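Local atomic coordinates of endo-beta-1,2-glucanase (Talaromyces funiculosus, PDB entry 6IMV), a protein that hydrolyses internal beta-1,2-glycosidic bonds of beta-1,2-glucans as an endo-acting fungal glycoside hydrolase. Residues Pro153-Leu164 / Cys218-Gln226; Tyr201-Ile209 / Val230-Ala238. One frame throughout, in Å; residues are numbered along the deposited sequence.

Contact 1 of 2, residues Pro153-Leu164 / Cys218-Gln226; sequences PTWDWNNRVPGL and CAVTDIKNQ. With NAG (2-acetamido-2-deoxy-beta-D-glucopyranose), chain G; BGC (beta-D-glucopyranose), chain D.
Gln-226 reaches across to the type II turn Trp-157 to Arg-160 and takes hold of two asparagines with its amide. Its CG sits between the backbone N and the carbonyl carbon (chi1 62°) and the chain then runs out extended, so both ends of the amide arrive at the turn. NE2, with its acceptor in the Gln-226 amide plane, gives a nearly straight bond of 3.0 Å to OD1 of Asn-158, the two amides turned 59° apart. OE1 of Gln-226 receives the backbone N of Asn-159 at 2.8 Å, the donor standing well above the carbonyl plane. In return, OD1 of Asn-159 accepts N of Gln-226 at 2.7 Å, almost end-on to its C=O. From here strands 160-162 and 220-223 run antiparallel, with Val-161 and Thr-221 as the hydrogen-bonded pair and Arg-160/Asp-222 and Pro-162/Val-220 as the non-hydrogen-bonded pairs on either side.

On the Arg-160 face, Val-220 fits against two flat groups: CG2 lies 4.0 Å from CH2 of the Trp-157 ring, and CG1 is 3.9 Å from NH2 of Arg-160. The Arg-160 chain bends at chi3 (70°), which lays NH1 over the centre of the Trp-157 ring while it bonds to O of Asp-156. Asp-222 runs alongside, OD1 of Asp-222 3.5 Å from CG of Arg-160, but the salt bridge of NE is with Glu-240. On the opposite face CG1 of Val-161 meets CB of Thr-221 at 3.9 Å.

O6 of the bound glucose lies at the edge of the Trp-157 ring. With three bonds between them, Gln-226 and the asparagines fix the turn to the strand end, and Arg-160 probably offsets the Asp-222 and Glu-240 charges, an arrangement consistent with steadying the Trp-157 ring beside the sugar.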
# COMPACT_ATOMS: atom_id res chain seq x y z
N PRO A 153 -1.61 8.72 19.92
CA PRO A 153 -0.81 9.27 18.83
C PRO A 153 0.68 9.08 19.18
O PRO A 153 1.04 9.11 20.35
CB PRO A 153 -1.20 10.75 18.79
CG PRO A 153 -2.52 10.84 19.56
CD PRO A 153 -2.47 9.72 20.58
N THR A 154 1.52 8.87 18.16
CA THR A 154 2.96 9.00 18.40
C THR A 154 3.22 10.47 18.77
O THR A 154 2.38 11.33 18.49
CB THR A 154 3.79 8.57 17.19
OG1 THR A 154 3.57 9.49 16.12
CG2 THR A 154 3.48 7.16 16.74
N TRP A 155 4.35 10.74 19.43
CA TRP A 155 4.68 12.07 19.92
C TRP A 155 4.49 13.11 18.82
O TRP A 155 3.79 14.10 19.00
CB TRP A 155 6.11 12.13 20.45
CG TRP A 155 6.55 13.53 20.72
CD1 TRP A 155 7.45 14.27 20.01
CD2 TRP A 155 6.07 14.39 21.78
NE1 TRP A 155 7.59 15.52 20.56
CE2 TRP A 155 6.75 15.62 21.65
CE3 TRP A 155 5.14 14.23 22.81
CZ2 TRP A 155 6.53 16.68 22.53
CZ3 TRP A 155 4.92 15.28 23.67
CH2 TRP A 155 5.61 16.49 23.53
N ASP A 156 5.13 12.86 17.67
CA ASP A 156 5.14 13.78 16.54
C ASP A 156 3.73 14.02 15.99
O ASP A 156 3.52 14.98 15.27
CB ASP A 156 6.03 13.26 15.40
CG ASP A 156 7.45 13.81 15.41
OD1 ASP A 156 7.72 14.75 16.18
OD2 ASP A 156 8.28 13.28 14.64
N TRP A 157 2.78 13.11 16.27
CA TRP A 157 1.48 13.16 15.60
C TRP A 157 0.35 13.53 16.56
O TRP A 157 -0.81 13.50 16.17
CB TRP A 157 1.25 11.86 14.84
CG TRP A 157 2.06 11.84 13.57
CD1 TRP A 157 3.35 11.43 13.43
CD2 TRP A 157 1.66 12.34 12.29
NE1 TRP A 157 3.77 11.60 12.14
CE2 TRP A 157 2.75 12.17 11.41
CE3 TRP A 157 0.48 12.92 11.78
CZ2 TRP A 157 2.70 12.54 10.07
CZ3 TRP A 157 0.43 13.28 10.45
CH2 TRP A 157 1.53 13.09 9.61
N ASN A 158 0.68 13.97 17.78
CA ASN A 158 -0.30 14.66 18.61
C ASN A 158 -0.86 15.84 17.80
O ASN A 158 -0.10 16.57 17.21
CB ASN A 158 0.28 15.13 19.94
CG ASN A 158 0.55 13.97 20.87
OD1 ASN A 158 -0.38 13.32 21.32
ND2 ASN A 158 1.82 13.69 21.11
N ASN A 159 -2.19 15.95 17.74
CA ASN A 159 -2.87 17.10 17.12
C ASN A 159 -2.54 17.26 15.63
O ASN A 159 -2.63 18.35 15.08
CB ASN A 159 -2.54 18.38 17.89
CG ASN A 159 -3.00 18.30 19.33
OD1 ASN A 159 -4.11 17.85 19.60
ND2 ASN A 159 -2.13 18.67 20.24
N ARG A 160 -2.19 16.16 14.96
CA ARG A 160 -1.87 16.18 13.53
C ARG A 160 -2.47 14.92 12.90
O ARG A 160 -2.34 13.84 13.51
CB ARG A 160 -0.36 16.19 13.28
CG ARG A 160 0.37 17.43 13.79
CD ARG A 160 1.88 17.30 13.71
NE ARG A 160 2.35 17.33 12.32
CZ ARG A 160 2.98 16.33 11.69
NH1 ARG A 160 3.38 15.26 12.35
NH2 ARG A 160 3.21 16.43 10.40
N VAL A 161 -3.12 15.06 11.72
CA VAL A 161 -3.74 13.92 11.07
C VAL A 161 -3.52 14.00 9.56
O VAL A 161 -3.72 15.05 8.95
CB VAL A 161 -5.22 13.78 11.47
CG1 VAL A 161 -6.07 14.97 11.00
CG2 VAL A 161 -5.82 12.47 10.97
N PRO A 162 -3.06 12.90 8.92
CA PRO A 162 -2.77 12.88 7.49
C PRO A 162 -3.95 12.34 6.67
O PRO A 162 -4.51 11.26 7.01
CB PRO A 162 -1.59 11.91 7.45
CG PRO A 162 -1.96 10.85 8.47
CD PRO A 162 -2.73 11.60 9.55
N GLY A 163 -4.32 13.08 5.63
CA GLY A 163 -5.41 12.69 4.75
C GLY A 163 -5.08 11.43 3.95
O GLY A 163 -5.93 10.57 3.76
N LEU A 164 -3.83 11.33 3.47
CA LEU A 164 -3.45 10.27 2.54
C LEU A 164 -3.70 8.89 3.16
O LEU A 164 -4.38 8.05 2.57
CB LEU A 164 -1.99 10.45 2.13
CG LEU A 164 -1.47 9.51 1.04
CD1 LEU A 164 -0.45 10.23 0.17
CD2 LEU A 164 -0.87 8.24 1.63
N CYS A 218 -6.05 19.49 2.84
CA CYS A 218 -4.81 19.39 3.64
C CYS A 218 -4.19 18.00 3.48
O CYS A 218 -4.87 17.00 3.61
CB CYS A 218 -5.03 19.61 5.13
SG CYS A 218 -6.08 21.02 5.55
N ALA A 219 -2.87 17.96 3.22
CA ALA A 219 -2.10 16.73 3.34
C ALA A 219 -2.04 16.32 4.82
O ALA A 219 -2.24 15.14 5.16
CB ALA A 219 -0.72 16.93 2.75
N VAL A 220 -1.79 17.32 5.68
CA VAL A 220 -1.82 17.13 7.13
C VAL A 220 -2.64 18.26 7.74
O VAL A 220 -2.40 19.42 7.46
CB VAL A 220 -0.40 17.10 7.73
CG1 VAL A 220 -0.43 16.97 9.24
CG2 VAL A 220 0.45 15.99 7.12
N THR A 221 -3.64 17.89 8.55
CA THR A 221 -4.43 18.85 9.29
C THR A 221 -3.89 18.96 10.72
O THR A 221 -3.67 17.95 11.39
CB THR A 221 -5.92 18.49 9.27
OG1 THR A 221 -6.40 18.70 7.95
CG2 THR A 221 -6.74 19.30 10.25
N ASP A 222 -3.67 20.21 11.15
CA ASP A 222 -3.33 20.56 12.51
C ASP A 222 -4.62 20.83 13.28
O ASP A 222 -5.49 21.60 12.83
CB ASP A 222 -2.40 21.78 12.54
CG ASP A 222 -1.03 21.48 11.93
OD1 ASP A 222 -0.60 20.32 11.99
OD2 ASP A 222 -0.44 22.41 11.39
N ILE A 223 -4.75 20.14 14.42
CA ILE A 223 -5.91 20.17 15.29
C ILE A 223 -5.54 21.02 16.51
O ILE A 223 -4.50 20.82 17.08
CB ILE A 223 -6.30 18.73 15.71
CG1 ILE A 223 -6.41 17.79 14.50
CG2 ILE A 223 -7.57 18.74 16.55
CD1 ILE A 223 -6.58 16.34 14.88
N LYS A 224 -6.40 21.96 16.90
CA LYS A 224 -6.10 22.78 18.07
C LYS A 224 -5.86 21.87 19.28
O LYS A 224 -4.86 21.99 19.94
CB LYS A 224 -7.23 23.76 18.39
CG LYS A 224 -6.95 24.66 19.60
CD LYS A 224 -5.69 25.47 19.42
CE LYS A 224 -5.54 26.58 20.45
NZ LYS A 224 -6.30 27.78 20.05
N ASN A 225 -6.80 20.96 19.54
CA ASN A 225 -6.69 20.08 20.69
C ASN A 225 -7.50 18.80 20.44
O ASN A 225 -8.72 18.80 20.46
CB ASN A 225 -7.07 20.83 21.97
CG ASN A 225 -6.84 20.03 23.23
OD1 ASN A 225 -6.75 18.80 23.18
ND2 ASN A 225 -6.74 20.71 24.36
N GLN A 226 -6.77 17.69 20.24
CA GLN A 226 -7.31 16.35 19.96
C GLN A 226 -8.27 15.87 21.06
O GLN A 226 -9.11 14.99 20.82
CB GLN A 226 -6.16 15.36 19.78
CG GLN A 226 -5.27 15.20 21.01
CD GLN A 226 -3.94 14.54 20.71
OE1 GLN A 226 -3.55 14.33 19.56
NE2 GLN A 226 -3.20 14.23 21.76
C1 NAG G . -6.56 20.05 25.64
C2 NAG G . -5.77 20.86 26.67
C3 NAG G . -5.76 20.16 28.03
C4 NAG G . -7.16 19.77 28.48
C5 NAG G . -7.87 18.98 27.37
C6 NAG G . -9.31 18.69 27.75
C7 NAG G . -3.85 22.13 25.83
C8 NAG G . -2.42 22.04 25.40
N2 NAG G . -4.39 20.98 26.24
O3 NAG G . -5.20 21.04 29.00
O4 NAG G . -7.11 18.93 29.63
O5 NAG G . -7.86 19.75 26.17
O6 NAG G . -9.96 19.93 28.06
O7 NAG G . -4.50 23.17 25.82
C2 BGC D . 3.21 9.27 3.63
C3 BGC D . 2.24 9.10 4.79
C4 BGC D . 2.38 10.26 5.76
C5 BGC D . 2.16 11.57 5.00
C6 BGC D . 2.30 12.83 5.82
C1 BGC D . 3.01 10.64 2.98
O2 BGC D . 2.95 8.30 2.62
O3 BGC D . 2.48 7.88 5.48
O4 BGC D . 1.40 10.13 6.79
O5 BGC D . 3.11 11.67 3.94
O6 BGC D . 3.59 12.88 6.38
O HOH W 1 -3.51 18.87 23.07
O HOH W 2 -0.88 20.31 15.38
O HOH W 3 -1.47 13.02 3.86

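Contact 2 of 2, residues Tyr201-Ile209 / Val230-Ala238; sequences YTKTTAAHI and VYHPEQTYA. With NAG (2-acetamido-2-deoxy-beta-D-glucopyranose), chain F.
The last turns of helix 186-210 meet the loop leading into edge strand 237-239 through an aromatic cluster of His-208, Tyr-231 and Tyr-237. The imidazole of His-208 reaches out from the helix with CG anti to the backbone N (chi1 -171°), sliding past Tyr-231 in the opposite direction. CE1 of Tyr-231 comes over the centre of the imidazole face, 3.6 Å from CD2 of His-208, yet the two planes are inclined by 35°. The Tyr-237 side chain crosses that of His-208 at about a right angle, the ring planes 77° apart.

The C-terminal end of the helix packs on the edge strand and on the loop before it: Ile-209 lays CG1 over the face of the Tyr-237 ring, 3.8 Å from its centroid, as a CH-pi contact, while OH of Tyr-237 bonds to Gly-136 O. Val-230 lies between, CG1 against CD2 of His-208 and CG2 4.0 Å from CG2 of Thr-205. OH of Tyr-201 also touches CG2 of Val-230, and an N-acetylglucosamine lies over one face of the Tyr-201 ring, its N2 3.7 Å from CD2 of Tyr-201. An alanine in place of Tyr-201 is likely to leave the sugar without its platform and Val-230 less well covered.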
# COMPACT_ATOMS: atom_id res chain seq x y z
N TYR A 201 -19.17 7.70 10.04
CA TYR A 201 -18.89 8.84 10.90
C TYR A 201 -17.84 9.76 10.25
O TYR A 201 -17.96 11.00 10.34
CB TYR A 201 -18.49 8.38 12.30
CG TYR A 201 -18.12 9.52 13.21
CD1 TYR A 201 -19.06 10.46 13.60
CD2 TYR A 201 -16.81 9.70 13.64
CE1 TYR A 201 -18.73 11.53 14.41
CE2 TYR A 201 -16.46 10.75 14.47
CZ TYR A 201 -17.42 11.67 14.85
OH TYR A 201 -17.05 12.71 15.64
N THR A 202 -16.83 9.18 9.60
CA THR A 202 -15.78 9.98 8.94
C THR A 202 -16.37 10.87 7.83
O THR A 202 -15.81 11.92 7.53
CB THR A 202 -14.66 9.11 8.33
OG1 THR A 202 -15.17 8.37 7.22
CG2 THR A 202 -14.02 8.20 9.35
N LYS A 203 -17.47 10.44 7.21
CA LYS A 203 -18.12 11.21 6.14
C LYS A 203 -18.60 12.56 6.68
O LYS A 203 -18.50 13.60 5.98
CB LYS A 203 -19.29 10.43 5.54
CG LYS A 203 -18.96 9.05 4.98
CD LYS A 203 -20.17 8.35 4.39
CE LYS A 203 -19.84 7.04 3.71
NZ LYS A 203 -21.03 6.18 3.59
N THR A 204 -19.06 12.56 7.94
CA THR A 204 -19.62 13.75 8.60
C THR A 204 -18.52 14.74 9.02
O THR A 204 -18.81 15.92 9.17
CB THR A 204 -20.51 13.37 9.79
OG1 THR A 204 -19.69 12.94 10.88
CG2 THR A 204 -21.52 12.30 9.46
N THR A 205 -17.28 14.29 9.21
CA THR A 205 -16.20 15.15 9.71
C THR A 205 -15.17 15.50 8.61
O THR A 205 -14.38 16.42 8.82
CB THR A 205 -15.50 14.49 10.92
OG1 THR A 205 -14.95 13.25 10.49
CG2 THR A 205 -16.45 14.27 12.08
N ALA A 206 -15.18 14.79 7.47
CA ALA A 206 -14.08 14.84 6.48
C ALA A 206 -13.83 16.26 5.96
O ALA A 206 -12.71 16.74 5.97
CB ALA A 206 -14.35 13.90 5.34
N ALA A 207 -14.89 16.93 5.47
CA ALA A 207 -14.76 18.26 4.89
C ALA A 207 -14.30 19.27 5.96
O ALA A 207 -13.40 20.09 5.72
CB ALA A 207 -16.08 18.67 4.25
N HIS A 208 -14.92 19.22 7.15
CA HIS A 208 -14.61 20.16 8.24
C HIS A 208 -13.13 20.04 8.63
O HIS A 208 -12.48 21.04 8.90
CB HIS A 208 -15.55 19.95 9.44
CG HIS A 208 -15.42 21.00 10.49
ND1 HIS A 208 -15.78 22.32 10.25
CD2 HIS A 208 -14.96 20.95 11.75
CE1 HIS A 208 -15.54 23.03 11.34
NE2 HIS A 208 -15.05 22.21 12.28
N ILE A 209 -12.59 18.82 8.62
CA ILE A 209 -11.23 18.59 9.06
C ILE A 209 -10.24 18.84 7.90
O ILE A 209 -9.18 19.40 8.15
CB ILE A 209 -11.09 17.19 9.71
CG1 ILE A 209 -11.87 17.13 11.03
CG2 ILE A 209 -9.64 16.79 9.90
CD1 ILE A 209 -11.92 15.76 11.68
N VAL A 230 -15.04 17.46 17.79
CA VAL A 230 -14.82 18.07 16.49
C VAL A 230 -15.46 19.46 16.47
O VAL A 230 -14.90 20.41 15.92
CB VAL A 230 -15.34 17.20 15.33
CG1 VAL A 230 -15.24 17.94 14.00
CG2 VAL A 230 -14.64 15.86 15.24
N TYR A 231 -16.65 19.58 17.08
CA TYR A 231 -17.43 20.83 17.04
C TYR A 231 -17.46 21.50 18.42
O TYR A 231 -18.35 22.31 18.70
CB TYR A 231 -18.82 20.56 16.45
CG TYR A 231 -18.76 20.05 15.03
CD1 TYR A 231 -18.45 20.90 13.99
CD2 TYR A 231 -18.98 18.71 14.73
CE1 TYR A 231 -18.36 20.44 12.68
CE2 TYR A 231 -18.90 18.24 13.43
CZ TYR A 231 -18.59 19.11 12.40
OH TYR A 231 -18.51 18.66 11.11
N HIS A 232 -16.48 21.21 19.28
CA HIS A 232 -16.32 22.01 20.49
C HIS A 232 -16.09 23.46 20.08
O HIS A 232 -15.42 23.72 19.07
CB HIS A 232 -15.18 21.47 21.36
CG HIS A 232 -15.10 22.10 22.71
ND1 HIS A 232 -14.49 23.33 22.91
CD2 HIS A 232 -15.50 21.67 23.92
CE1 HIS A 232 -14.53 23.63 24.20
NE2 HIS A 232 -15.14 22.62 24.84
N PRO A 233 -16.68 24.45 20.79
CA PRO A 233 -16.58 25.85 20.37
C PRO A 233 -15.16 26.39 20.19
O PRO A 233 -14.97 27.36 19.46
CB PRO A 233 -17.29 26.63 21.51
CG PRO A 233 -18.26 25.61 22.10
CD PRO A 233 -17.54 24.28 21.98
N GLU A 234 -14.17 25.75 20.84
CA GLU A 234 -12.77 26.16 20.78
C GLU A 234 -11.95 25.35 19.78
O GLU A 234 -10.79 25.69 19.51
CB GLU A 234 -12.13 26.01 22.16
CG GLU A 234 -12.64 27.01 23.17
CD GLU A 234 -11.97 26.85 24.52
OE1 GLU A 234 -12.39 25.95 25.27
OE2 GLU A 234 -10.99 27.58 24.78
N GLN A 235 -12.52 24.27 19.24
CA GLN A 235 -11.77 23.40 18.33
C GLN A 235 -11.55 24.14 17.01
O GLN A 235 -12.44 24.85 16.55
CB GLN A 235 -12.52 22.09 18.09
CG GLN A 235 -11.77 21.10 17.21
CD GLN A 235 -10.57 20.54 17.92
OE1 GLN A 235 -9.51 21.18 17.99
NE2 GLN A 235 -10.74 19.35 18.47
N THR A 236 -10.36 23.98 16.42
CA THR A 236 -10.09 24.47 15.07
C THR A 236 -9.26 23.43 14.31
O THR A 236 -8.55 22.60 14.91
CB THR A 236 -9.35 25.82 15.06
OG1 THR A 236 -8.02 25.56 15.50
CG2 THR A 236 -9.99 26.88 15.92
N TYR A 237 -9.37 23.50 12.98
CA TYR A 237 -8.58 22.70 12.05
C TYR A 237 -7.95 23.64 11.01
O TYR A 237 -8.60 24.54 10.53
CB TYR A 237 -9.47 21.63 11.42
CG TYR A 237 -10.10 20.69 12.42
CD1 TYR A 237 -9.40 19.59 12.89
CD2 TYR A 237 -11.37 20.92 12.92
CE1 TYR A 237 -9.96 18.72 13.82
CE2 TYR A 237 -11.94 20.07 13.86
CZ TYR A 237 -11.23 18.96 14.30
OH TYR A 237 -11.78 18.10 15.23
N ALA A 238 -6.68 23.44 10.70
CA ALA A 238 -6.02 24.18 9.65
C ALA A 238 -5.02 23.27 8.94
O ALA A 238 -4.44 22.38 9.56
CB ALA A 238 -5.35 25.39 10.25
C1 NAG F . -16.69 9.25 18.01
C2 NAG F . -18.00 8.54 17.76
C3 NAG F . -19.11 9.56 17.61
C4 NAG F . -19.16 10.49 18.81
C5 NAG F . -17.78 11.09 19.00
C6 NAG F . -17.68 12.05 20.18
C7 NAG F . -18.19 6.49 16.44
C8 NAG F . -17.97 5.89 15.08
N2 NAG F . -17.87 7.76 16.55
O3 NAG F . -20.34 8.87 17.45
O4 NAG F . -20.10 11.55 18.59
O5 NAG F . -16.87 10.01 19.19
O6 NAG F . -17.36 11.28 21.34
O7 NAG F . -18.65 5.83 17.35
O HOH W 4 -14.51 22.71 15.02

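Well into the chain, after a run of helices and strands, strand 160-162 is laid down, followed by helix 163-182, helix 186-210 and then strand 220-223. Contact 1 closes that largely helical excursion. Contact 2 starts inside it, at 201-209, and closes only at 230-238, beyond the second segment of contact 1, so the two loops cross rather than nest. Both end on one three-stranded antiparallel sheet, with strand 220-223 in the middle and strands 160-162 and 237-239 outside. Asp-222 N probably bonds to Ala-238 O between neighbouring strands, and Thr-221 OG1 probably bonds to Ile-209 O, tying the sheet to helix 186-210.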